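Local coordinates for leucine aminopeptidase 2 (PDB 2XQ0), which works as a zinc-dependent aminopeptidase that prefers di- and tripeptides and also shows low epoxide hydrolase activity in vitro, at residues W237-D242 with I264-D269; I253-E258 with G309-N314; R293-V298 with N556-F561; V298-L303 with R333-I338. All coordinates share one frame; numbering follows the deposited sequence.

Contact 1 of 4, residues W237-D242 with I264-D269; sequences WEFEND and ILVNVD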
# COMPACT_ATOMS: atom_id res chain seq x y z
N TRP A 237 11.44 3.03 -19.83
CA TRP A 237 11.31 1.81 -20.61
C TRP A 237 10.40 0.83 -19.88
O TRP A 237 9.62 0.12 -20.50
CB TRP A 237 12.68 1.17 -20.86
CG TRP A 237 12.59 -0.07 -21.71
CD1 TRP A 237 12.63 -0.14 -23.07
CD2 TRP A 237 12.41 -1.42 -21.25
NE1 TRP A 237 12.50 -1.44 -23.49
CE2 TRP A 237 12.37 -2.25 -22.39
CE3 TRP A 237 12.30 -2.00 -19.98
CZ2 TRP A 237 12.20 -3.63 -22.30
CZ3 TRP A 237 12.13 -3.38 -19.89
CH2 TRP A 237 12.09 -4.17 -21.05
N GLU A 238 10.48 0.80 -18.56
CA GLU A 238 9.75 -0.22 -17.80
C GLU A 238 8.24 0.00 -17.88
O GLU A 238 7.48 -0.96 -17.84
CB GLU A 238 10.22 -0.26 -16.34
CG GLU A 238 9.89 -1.57 -15.61
CD GLU A 238 11.01 -2.62 -15.74
OE1 GLU A 238 12.11 -2.27 -16.22
OE2 GLU A 238 10.80 -3.79 -15.34
N PHE A 239 7.82 1.26 -18.04
CA PHE A 239 6.41 1.61 -17.92
C PHE A 239 5.75 1.98 -19.24
O PHE A 239 4.53 1.93 -19.37
CB PHE A 239 6.25 2.81 -16.97
CG PHE A 239 6.63 2.52 -15.55
CD1 PHE A 239 6.24 1.35 -14.94
CD2 PHE A 239 7.34 3.45 -14.82
CE1 PHE A 239 6.59 1.09 -13.62
CE2 PHE A 239 7.68 3.20 -13.50
CZ PHE A 239 7.31 2.01 -12.91
N GLU A 240 6.57 2.39 -20.21
CA GLU A 240 6.03 3.08 -21.39
C GLU A 240 5.26 2.16 -22.32
O GLU A 240 4.54 2.64 -23.20
CB GLU A 240 7.13 3.76 -22.21
CG GLU A 240 8.02 2.76 -22.93
CD GLU A 240 9.24 3.40 -23.61
OE1 GLU A 240 9.31 4.65 -23.76
OE2 GLU A 240 10.14 2.64 -24.01
N ASN A 241 5.43 0.85 -22.16
CA ASN A 241 4.80 -0.10 -23.06
C ASN A 241 3.46 -0.56 -22.52
O ASN A 241 2.72 -1.23 -23.22
CB ASN A 241 5.69 -1.32 -23.29
CG ASN A 241 5.03 -2.39 -24.16
OD1 ASN A 241 4.87 -2.20 -25.37
ND2 ASN A 241 4.65 -3.52 -23.56
N ASP A 242 3.14 -0.20 -21.29
CA ASP A 242 2.06 -0.87 -20.60
C ASP A 242 1.09 0.02 -19.83
O ASP A 242 -0.03 -0.39 -19.59
CB ASP A 242 2.62 -1.93 -19.65
CG ASP A 242 3.09 -3.18 -20.38
OD1 ASP A 242 2.24 -4.07 -20.63
OD2 ASP A 242 4.30 -3.28 -20.71
N ILE A 264 3.62 8.68 -12.42
CA ILE A 264 4.30 7.83 -11.46
C ILE A 264 5.60 8.47 -10.98
O ILE A 264 6.42 8.90 -11.78
CB ILE A 264 4.60 6.46 -12.09
CG1 ILE A 264 3.30 5.80 -12.56
CG2 ILE A 264 5.40 5.56 -11.10
CD1 ILE A 264 3.52 4.60 -13.45
N LEU A 265 5.79 8.55 -9.65
CA LEU A 265 7.06 8.95 -9.07
C LEU A 265 7.80 7.70 -8.64
O LEU A 265 7.31 6.97 -7.79
CB LEU A 265 6.84 9.83 -7.82
CG LEU A 265 8.09 10.11 -6.97
CD1 LEU A 265 9.08 10.92 -7.75
CD2 LEU A 265 7.75 10.82 -5.64
N VAL A 266 8.97 7.44 -9.23
CA VAL A 266 9.77 6.29 -8.81
C VAL A 266 10.72 6.80 -7.75
O VAL A 266 11.65 7.56 -8.04
CB VAL A 266 10.53 5.61 -9.97
CG1 VAL A 266 11.45 4.55 -9.43
CG2 VAL A 266 9.53 4.99 -10.97
N ASN A 267 10.45 6.42 -6.51
CA ASN A 267 11.10 7.04 -5.37
C ASN A 267 12.53 6.58 -5.14
O ASN A 267 13.04 5.69 -5.84
CB ASN A 267 10.27 6.78 -4.11
CG ASN A 267 9.57 8.03 -3.62
OD1 ASN A 267 10.13 9.12 -3.63
ND2 ASN A 267 8.33 7.86 -3.18
N VAL A 268 13.17 7.19 -4.14
CA VAL A 268 14.51 6.80 -3.70
C VAL A 268 14.49 5.39 -3.13
O VAL A 268 13.44 4.86 -2.76
CB VAL A 268 15.07 7.80 -2.64
CG1 VAL A 268 15.29 9.17 -3.26
CG2 VAL A 268 14.13 7.91 -1.44
N ASP A 269 15.66 4.77 -3.02
CA ASP A 269 15.73 3.37 -2.61
C ASP A 269 15.21 3.09 -1.19
O ASP A 269 14.80 1.97 -0.91
CB ASP A 269 17.14 2.80 -2.86
CG ASP A 269 17.65 3.11 -4.26
OD1 ASP A 269 17.41 2.31 -5.19
OD2 ASP A 269 18.29 4.18 -4.45
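Phe-239, on helix 229-239, lays its ring against two aliphatic side chains of strand 264-266, and each uses a different part of it. Ile-264 takes a face: its CD1 stands 4.2 Å from the centroid of the Phe-239 ring and only 10° off the ring normal, a CH-pi contact placed almost over the middle. Val-266 takes the rim, its CG2 lying near the ring plane, 3.6 Å from CE2 of Phe-239. The same CE2 is also approached by CG2 of Ile-264 at 4.1 Å, so one corner of the ring meets methyls of both residues. The reach of Ile-264 follows from its shape: CG1 sits opposite the carbonyl carbon (chi1 -58°) and the chain then runs on extended to CD1, while CG2 branches off toward the ring corner. Residues two apart on a strand project to the same side, which is why Ile-264 and Val-266 share this task while Leu-265 points away. Beta-branched residues suit the place, being both favourable in a strand and broad enough to meet a flat ring from two directions. Around them, Ile-299 of helix 297-311 touches both Phe-239 and Ile-264, and strand 264-266 runs between strands 223-227 and 282-284 of a mixed sheet. Within its own segment, ND2 of Asn-241 donates to OD2 of Asp-242 at 2.9 Å. With no hydrogen bond or charge pair between the segments, helix and sheet are joined here by buried apolar surface, through dispersion and the exclusion of water.

Contact 2 of 4, residues I253-E258 with G309-N314; sequences IIFEYE and GNLVTN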
# COMPACT_ATOMS: atom_id res chain seq x y z
N ILE A 253 -13.60 -1.79 -17.79
CA ILE A 253 -14.26 -2.57 -16.73
C ILE A 253 -15.17 -1.65 -15.91
O ILE A 253 -16.32 -2.00 -15.62
CB ILE A 253 -13.22 -3.26 -15.81
CG1 ILE A 253 -12.48 -4.37 -16.57
CG2 ILE A 253 -13.90 -3.81 -14.56
CD1 ILE A 253 -11.05 -4.62 -16.08
N ILE A 254 -14.66 -0.47 -15.57
CA ILE A 254 -15.43 0.47 -14.76
C ILE A 254 -15.98 1.59 -15.63
O ILE A 254 -16.96 1.40 -16.34
CB ILE A 254 -14.57 1.01 -13.60
CG1 ILE A 254 -13.75 -0.13 -13.00
CG2 ILE A 254 -15.44 1.67 -12.52
CD1 ILE A 254 -12.78 0.33 -11.91
N PHE A 255 -15.36 2.76 -15.59
CA PHE A 255 -15.72 3.84 -16.50
C PHE A 255 -14.57 4.84 -16.61
O PHE A 255 -13.56 4.69 -15.95
CB PHE A 255 -17.03 4.53 -16.08
CG PHE A 255 -17.08 4.92 -14.63
CD1 PHE A 255 -18.04 4.38 -13.78
CD2 PHE A 255 -16.21 5.87 -14.13
CE1 PHE A 255 -18.11 4.75 -12.44
CE2 PHE A 255 -16.26 6.25 -12.78
CZ PHE A 255 -17.21 5.68 -11.94
N GLU A 256 -14.74 5.87 -17.44
CA GLU A 256 -13.67 6.81 -17.73
C GLU A 256 -12.92 7.26 -16.48
O GLU A 256 -13.52 7.49 -15.43
CB GLU A 256 -14.19 8.03 -18.50
CG GLU A 256 -13.08 8.89 -19.10
CD GLU A 256 -13.53 10.29 -19.49
OE1 GLU A 256 -14.30 10.92 -18.73
OE2 GLU A 256 -13.10 10.77 -20.57
N TYR A 257 -11.61 7.38 -16.63
CA TYR A 257 -10.73 7.83 -15.55
C TYR A 257 -10.89 9.34 -15.52
O TYR A 257 -10.69 9.98 -16.53
CB TYR A 257 -9.30 7.42 -15.91
CG TYR A 257 -8.17 7.95 -15.04
CD1 TYR A 257 -7.82 7.31 -13.86
CD2 TYR A 257 -7.42 9.05 -15.45
CE1 TYR A 257 -6.76 7.78 -13.07
CE2 TYR A 257 -6.36 9.53 -14.67
CZ TYR A 257 -6.03 8.88 -13.49
OH TYR A 257 -4.97 9.34 -12.74
N GLU A 258 -11.26 9.91 -14.39
CA GLU A 258 -11.61 11.33 -14.40
C GLU A 258 -10.57 12.27 -13.75
O GLU A 258 -10.83 13.46 -13.62
CB GLU A 258 -12.98 11.54 -13.77
CG GLU A 258 -13.00 11.31 -12.27
CD GLU A 258 -14.41 11.15 -11.72
OE1 GLU A 258 -14.93 10.01 -11.75
OE2 GLU A 258 -15.00 12.16 -11.26
N GLY A 309 -10.91 3.83 -3.36
CA GLY A 309 -10.02 4.46 -2.41
C GLY A 309 -10.04 5.94 -2.65
O GLY A 309 -10.37 6.71 -1.75
N ASN A 310 -9.72 6.35 -3.88
CA ASN A 310 -9.57 7.76 -4.19
C ASN A 310 -10.89 8.44 -4.52
O ASN A 310 -11.22 9.48 -3.94
CB ASN A 310 -8.55 7.95 -5.31
CG ASN A 310 -7.16 7.45 -4.90
OD1 ASN A 310 -6.98 6.87 -3.83
ND2 ASN A 310 -6.18 7.66 -5.77
N LEU A 311 -11.65 7.83 -5.42
CA LEU A 311 -12.95 8.34 -5.83
C LEU A 311 -14.01 7.98 -4.79
O LEU A 311 -14.83 8.82 -4.40
CB LEU A 311 -13.31 7.75 -7.21
CG LEU A 311 -14.54 8.38 -7.86
CD1 LEU A 311 -14.32 9.88 -8.04
CD2 LEU A 311 -14.86 7.71 -9.21
N VAL A 312 -13.97 6.73 -4.34
CA VAL A 312 -14.91 6.23 -3.34
C VAL A 312 -14.08 5.74 -2.16
O VAL A 312 -13.25 4.86 -2.32
CB VAL A 312 -15.75 5.06 -3.90
CG1 VAL A 312 -16.56 4.41 -2.79
CG2 VAL A 312 -16.67 5.54 -5.01
N THR A 313 -14.28 6.32 -0.99
CA THR A 313 -13.35 6.15 0.12
C THR A 313 -13.99 5.51 1.35
O THR A 313 -15.14 5.76 1.66
CB THR A 313 -12.78 7.52 0.53
OG1 THR A 313 -12.32 8.20 -0.65
CG2 THR A 313 -11.61 7.37 1.53
N ASN A 314 -13.23 4.69 2.08
CA ASN A 314 -13.73 4.17 3.33
C ASN A 314 -13.90 5.30 4.34
O ASN A 314 -13.06 6.20 4.45
CB ASN A 314 -12.81 3.08 3.91
CG ASN A 314 -11.32 3.45 3.86
OD1 ASN A 314 -10.97 4.62 3.80
ND2 ASN A 314 -10.46 2.45 3.87
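Phe-255 is the first residue of 253-258 to meet Leu-311, after Ile-254 has left the helical backbone angles of helix 243-253. Its CG is wedged between backbone N and carbonyl carbon (chi1 49°), a torsion that turns the ring edge toward Leu-311: CE2 of Phe-255 lies 4.1 Å from CD2 of Leu-311, near the ring plane. CG2 of Ile-254 rests over one ring face, toward its rim, and the same ring makes an edge-to-face contact with Trp-307 and a cation-pi contact with Lys-419. Further on, Tyr-257 directs its hydroxyl to the carbonyl of Thr-261. Glu-258 then completes the contact, its chain extended beyond CG and crossing Leu-311 at about a right angle. OE1 of Glu-258 comes to 3.4 Å from CD2 of Leu-311, and CD of Glu-258 to 3.9 Å from CD1 of Leu-311. The extended chain thus carries the carboxylate itself over the leucine methyls, at a partly exposed margin where a charged group can remain hydrated. Replacing it by an alanine would probably uncover CD1 of Leu-311 on this flank and leave CD2 with only the Phe-255 edge from this loop. Leucine suits the facing site, its forked end offering CD2 to both partners. Around the leucine the backbone turns: Gly-309, with a phi of 134° that calls for glycine, donates its N to Val-312 O at 2.8 Å, and Thr-313 OG1 donates to Gly-309 O at 2.7 Å. This is the C-terminal end of the zinc-binding helix of the M1 peptidase domain, passing through a wider pi-type turn into strand 312-314.

Contact 3 of 4, residues R293-V298 with N556-F561; sequences RSNIDV and NAEVVF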
# COMPACT_ATOMS: atom_id res chain seq x y z
N ARG A 293 10.16 -5.83 -17.28
CA ARG A 293 8.75 -5.52 -17.09
C ARG A 293 7.94 -6.57 -16.33
O ARG A 293 6.74 -6.71 -16.55
CB ARG A 293 8.08 -5.20 -18.43
CG ARG A 293 8.63 -3.96 -19.07
CD ARG A 293 8.22 -3.82 -20.51
NE ARG A 293 8.75 -2.59 -21.09
CZ ARG A 293 8.78 -2.32 -22.39
NH1 ARG A 293 8.33 -3.22 -23.26
NH2 ARG A 293 9.26 -1.17 -22.82
N SER A 294 8.59 -7.26 -15.39
CA SER A 294 7.95 -8.33 -14.61
C SER A 294 7.03 -7.86 -13.49
O SER A 294 6.06 -8.55 -13.17
CB SER A 294 9.02 -9.23 -13.99
OG SER A 294 9.96 -9.66 -14.94
N ASN A 295 7.33 -6.71 -12.90
CA ASN A 295 6.69 -6.30 -11.65
C ASN A 295 5.61 -5.23 -11.75
O ASN A 295 5.28 -4.59 -10.75
CB ASN A 295 7.75 -5.79 -10.68
CG ASN A 295 8.72 -6.86 -10.28
OD1 ASN A 295 8.41 -8.05 -10.37
ND2 ASN A 295 9.91 -6.45 -9.84
N ILE A 296 5.07 -5.02 -12.93
CA ILE A 296 4.23 -3.83 -13.12
C ILE A 296 2.80 -3.91 -12.55
O ILE A 296 2.09 -2.90 -12.51
CB ILE A 296 4.23 -3.38 -14.59
CG1 ILE A 296 3.98 -4.56 -15.51
CG2 ILE A 296 5.55 -2.70 -14.93
CD1 ILE A 296 4.16 -4.22 -16.96
N ASP A 297 2.40 -5.08 -12.06
CA ASP A 297 1.06 -5.23 -11.54
C ASP A 297 0.88 -4.31 -10.32
O ASP A 297 -0.22 -3.85 -10.02
CB ASP A 297 0.79 -6.69 -11.21
CG ASP A 297 1.23 -7.61 -12.34
OD1 ASP A 297 1.47 -7.11 -13.47
OD2 ASP A 297 1.34 -8.84 -12.10
N VAL A 298 1.98 -4.01 -9.63
CA VAL A 298 1.91 -3.04 -8.55
C VAL A 298 1.34 -1.73 -9.09
O VAL A 298 0.74 -0.95 -8.35
CB VAL A 298 3.28 -2.77 -7.90
CG1 VAL A 298 3.16 -1.65 -6.86
CG2 VAL A 298 3.84 -4.04 -7.27
N ASN A 556 15.45 -8.96 -10.86
CA ASN A 556 14.15 -8.79 -10.20
C ASN A 556 14.31 -8.96 -8.70
O ASN A 556 14.59 -10.04 -8.23
CB ASN A 556 13.13 -9.79 -10.74
CG ASN A 556 11.71 -9.54 -10.22
OD1 ASN A 556 11.51 -9.20 -9.06
ND2 ASN A 556 10.73 -9.72 -11.09
N ALA A 557 14.12 -7.88 -7.95
CA ALA A 557 14.31 -7.89 -6.50
C ALA A 557 13.44 -8.93 -5.81
O ALA A 557 13.77 -9.41 -4.73
CB ALA A 557 14.03 -6.51 -5.91
N GLU A 558 12.31 -9.26 -6.43
CA GLU A 558 11.40 -10.26 -5.86
C GLU A 558 12.00 -11.66 -5.92
O GLU A 558 11.87 -12.43 -4.98
CB GLU A 558 10.07 -10.28 -6.62
CG GLU A 558 9.21 -9.06 -6.43
CD GLU A 558 8.32 -9.17 -5.22
OE1 GLU A 558 8.38 -10.22 -4.55
OE2 GLU A 558 7.56 -8.22 -4.95
N VAL A 559 12.61 -11.98 -7.06
CA VAL A 559 13.25 -13.28 -7.23
C VAL A 559 14.57 -13.32 -6.47
O VAL A 559 14.90 -14.30 -5.82
CB VAL A 559 13.55 -13.58 -8.70
CG1 VAL A 559 14.44 -14.82 -8.80
CG2 VAL A 559 12.25 -13.76 -9.51
N VAL A 560 15.33 -12.24 -6.58
CA VAL A 560 16.59 -12.13 -5.86
C VAL A 560 16.38 -12.37 -4.37
O VAL A 560 17.16 -13.07 -3.73
CB VAL A 560 17.27 -10.77 -6.10
CG1 VAL A 560 18.35 -10.52 -5.06
CG2 VAL A 560 17.84 -10.71 -7.52
N PHE A 561 15.30 -11.81 -3.82
CA PHE A 561 15.01 -11.98 -2.40
C PHE A 561 14.78 -13.43 -2.07
O PHE A 561 15.33 -13.94 -1.09
CB PHE A 561 13.80 -11.17 -1.95
CG PHE A 561 13.35 -11.50 -0.56
CD1 PHE A 561 13.91 -10.85 0.53
CD2 PHE A 561 12.41 -12.49 -0.33
CE1 PHE A 561 13.51 -11.16 1.82
CE2 PHE A 561 12.01 -12.81 0.96
CZ PHE A 561 12.57 -12.14 2.04
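Asn-556 meets Asn-295 amide to amide, and its side chain can be followed outward from helix 557-569. From CB the chain continues with CG lying opposite the backbone N (chi1 -173°), which sends the amide across to the loop leading into helix 297-311. CG of Asn-556 comes 3.6 Å from both OD1 and ND2 of Asn-295, so the two amides confront each other, their planes turned 75° apart. At the tip the two atoms divide the work. ND2 of Asn-556 donates to OD1 of Asn-295 at 2.9 Å, arriving tilted from the carbonyl plane, and also rests 3.4 Å from CB of Ser-294. OD1 of Asn-556 accepts from Glu-558 N at 2.7 Å, in the carbonyl plane, the bond that makes Asn-556 the N-cap of its helix. The same oxygen receives a weak hydrogen bond from ND2 of Asn-295 at 3.3 Å, straighter than the first amide bond but longer. Asparagine suits both positions because each carries a donor and an acceptor: one cap oxygen serves the helix and the loop together. The ND2 of Asn-295 has a further weak partner in Thr-287 O. Beside the pair, CG of Glu-558 lies 4.1 Å from OD1 of Asn-295, while its carboxylate turns aside to a salt bridge with Lys-590. The contact thus joins the segment leading into helix 297-311 to the C-terminal helical region, with Ser-508 and Val-512 of helix 508-519 and Phe-591 of helix 589-600 packed around the first turn of helix 557-569.

Contact 4 of 4, residues V298-L303 with R333-I338; sequences VIAHEL and RIIGAI. With ZN (zinc ion), chain C; BES (2-(3-amino-2-hydroxy-4-phenyl-butyrylamino)-4-methyl-pentanoic acid), chain B.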
# COMPACT_ATOMS: atom_id res chain seq x y z
N VAL A 298 1.98 -4.01 -9.63
CA VAL A 298 1.91 -3.04 -8.55
C VAL A 298 1.34 -1.73 -9.09
O VAL A 298 0.74 -0.95 -8.35
CB VAL A 298 3.28 -2.77 -7.90
CG1 VAL A 298 3.16 -1.65 -6.86
CG2 VAL A 298 3.84 -4.04 -7.27
N ILE A 299 1.56 -1.49 -10.39
CA ILE A 299 0.98 -0.31 -11.01
C ILE A 299 -0.53 -0.50 -11.33
O ILE A 299 -1.30 0.42 -11.21
CB ILE A 299 1.75 0.16 -12.26
CG1 ILE A 299 3.22 0.43 -11.93
CG2 ILE A 299 1.15 1.46 -12.77
CD1 ILE A 299 3.43 1.62 -10.99
N ALA A 300 -0.94 -1.70 -11.73
CA ALA A 300 -2.37 -1.99 -11.86
C ALA A 300 -3.08 -1.79 -10.52
O ALA A 300 -4.23 -1.36 -10.47
CB ALA A 300 -2.59 -3.38 -12.38
N HIS A 301 -2.40 -2.15 -9.44
CA HIS A 301 -2.92 -1.93 -8.09
C HIS A 301 -3.14 -0.45 -7.78
O HIS A 301 -4.24 -0.04 -7.49
CB HIS A 301 -2.00 -2.55 -7.03
CG HIS A 301 -2.60 -2.52 -5.65
ND1 HIS A 301 -3.38 -3.54 -5.16
CD2 HIS A 301 -2.57 -1.57 -4.69
CE1 HIS A 301 -3.80 -3.23 -3.94
NE2 HIS A 301 -3.32 -2.03 -3.64
N GLU A 302 -2.09 0.36 -7.85
CA GLU A 302 -2.23 1.79 -7.55
C GLU A 302 -3.22 2.44 -8.51
O GLU A 302 -3.95 3.35 -8.15
CB GLU A 302 -0.90 2.51 -7.68
CG GLU A 302 0.27 1.86 -6.94
CD GLU A 302 0.01 1.68 -5.47
OE1 GLU A 302 0.70 0.85 -4.85
OE2 GLU A 302 -0.90 2.36 -4.94
N LEU A 303 -3.23 1.97 -9.76
CA LEU A 303 -4.17 2.52 -10.73
C LEU A 303 -5.61 2.24 -10.34
O LEU A 303 -6.47 3.10 -10.48
CB LEU A 303 -3.92 1.90 -12.10
CG LEU A 303 -5.00 2.19 -13.14
CD1 LEU A 303 -5.03 3.67 -13.46
CD2 LEU A 303 -4.71 1.37 -14.40
N ARG A 333 -8.98 -8.08 -11.92
CA ARG A 333 -9.78 -7.98 -13.16
C ARG A 333 -8.94 -7.38 -14.32
O ARG A 333 -9.04 -7.81 -15.48
CB ARG A 333 -11.05 -7.15 -12.91
CG ARG A 333 -12.11 -7.83 -12.04
CD ARG A 333 -12.75 -9.06 -12.73
NE ARG A 333 -13.29 -8.68 -14.04
CZ ARG A 333 -14.48 -8.12 -14.21
NH1 ARG A 333 -15.28 -7.88 -13.18
NH2 ARG A 333 -14.88 -7.79 -15.43
N ILE A 334 -8.11 -6.39 -14.03
CA ILE A 334 -7.28 -5.77 -15.06
C ILE A 334 -6.31 -6.79 -15.65
O ILE A 334 -6.27 -6.99 -16.87
CB ILE A 334 -6.52 -4.54 -14.53
CG1 ILE A 334 -7.51 -3.40 -14.26
CG2 ILE A 334 -5.45 -4.08 -15.51
CD1 ILE A 334 -6.96 -2.33 -13.31
N ILE A 335 -5.57 -7.48 -14.79
CA ILE A 335 -4.60 -8.44 -15.29
C ILE A 335 -5.30 -9.62 -15.94
O ILE A 335 -4.77 -10.23 -16.87
CB ILE A 335 -3.59 -8.92 -14.19
CG1 ILE A 335 -4.20 -10.01 -13.32
CG2 ILE A 335 -3.05 -7.74 -13.37
CD1 ILE A 335 -3.30 -10.43 -12.14
N GLY A 336 -6.49 -9.95 -15.47
CA GLY A 336 -7.24 -11.03 -16.09
C GLY A 336 -7.70 -10.65 -17.48
O GLY A 336 -7.70 -11.47 -18.39
N ALA A 337 -8.08 -9.39 -17.65
CA ALA A 337 -8.58 -8.94 -18.95
C ALA A 337 -7.44 -8.90 -19.96
O ALA A 337 -7.65 -9.09 -21.15
CB ALA A 337 -9.21 -7.59 -18.82
N ILE A 338 -6.22 -8.64 -19.48
CA ILE A 338 -5.07 -8.53 -20.37
C ILE A 338 -4.45 -9.89 -20.65
O ILE A 338 -4.09 -10.21 -21.78
CB ILE A 338 -4.01 -7.58 -19.78
CG1 ILE A 338 -4.52 -6.13 -19.79
CG2 ILE A 338 -2.71 -7.68 -20.54
CD1 ILE A 338 -3.67 -5.18 -18.94
ZN ZN C . -3.63 -0.53 -2.05
N2 BES B . -1.37 2.71 0.14
C1 BES B . -1.19 1.28 0.16
C6 BES B . -0.06 0.90 1.12
C7 BES B . -0.42 1.29 2.54
C8 BES B . -1.68 0.97 3.04
C12 BES B . 0.49 1.99 3.33
C9 BES B . -2.02 1.33 4.34
C11 BES B . 0.14 2.35 4.63
C10 BES B . -1.11 2.02 5.13
C2 BES B . -0.89 0.74 -1.24
O2 BES B . -1.89 1.05 -2.23
C3 BES B . -0.76 -0.74 -1.12
O3 BES B . -1.74 -1.47 -0.93
N1 BES B . 0.51 -1.10 -1.23
C4 BES B . 1.08 -2.44 -1.17
C13 BES B . 1.22 -2.83 -2.64
C14 BES B . 0.57 -4.16 -2.96
C15 BES B . 0.27 -4.25 -4.45
C16 BES B . -0.69 -4.40 -2.13
C5 BES B . 2.44 -2.30 -0.56
O1 BES B . 2.94 -3.27 0.04
O4 BES B . 3.03 -1.19 -0.68
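Ala-300 and Ile-334 bring together the two helices of the zinc site, helix 297-311 with the HExxH motif and helix 321-339, which supplies the third protein ligand, Glu-324. The short segments approach to 10.3 Å between axes, with 127° between their directions. Apolar packing makes up the contact itself. CB of Ala-300 lies 4.3 Å from CG2 of Ile-334 and 4.5 Å from CG2 of Ile-335, and Leu-303 adds its CD2 beside CD1 of Ile-334. A small alanine lets the branched isoleucines come close to the helix backbone.

Metal coordination occupies another face of the same helix. His-301 holds the zinc ion through NE2 at 2.2 Å; His-305 and Glu-324 complete the protein ligands, and Glu-331 accepts from ND1 of His-301, fixing the ring's rotation from the second shell. The inhibitor bestatin chelates the metal through its hydroxyl O2 and its amide carbonyl O3.

Polar contact with the inhibitor comes from Glu-302, the proton acceptor in catalysis. Its chain bends at chi2 (-57°), which brings OE2 to 3.2 Å from O2 of bestatin, on the zinc-bound hydroxyl. An alanine at this position would remove the carboxylate, and is likely to leave the zinc-bound hydroxyl without the acidic oxygen beside it and the site without its proton acceptor.

The last kind is apolar contact with the inhibitor: the leucine-like end of bestatin covers one face of the His-301 imidazole, its methyl C15 reaching 3.6 Å from CG of that ring, offset toward the rim.

Contacts 1 and 4 are buried and apolar between their segments, and they meet where Ile-299 of helix 297-311 packs on Phe-239 and Ile-264. Contacts 2 and 3 are only partly buried and lie toward opposite ends of that helix: contact 3 just ahead of it, through paired amides, contact 2 at its finish, through a leucine covered by a ring edge and a carboxylate. Contact 4 takes the stretch between and alone includes zinc and inhibitor. Contacts 1, 2 and 4 stay within the peptidase domain, whereas contact 3 ties it to the C-terminal helices. Arg-293 further joins contacts 1 and 3, its NH2 lying 2.7 Å from Trp-237 O.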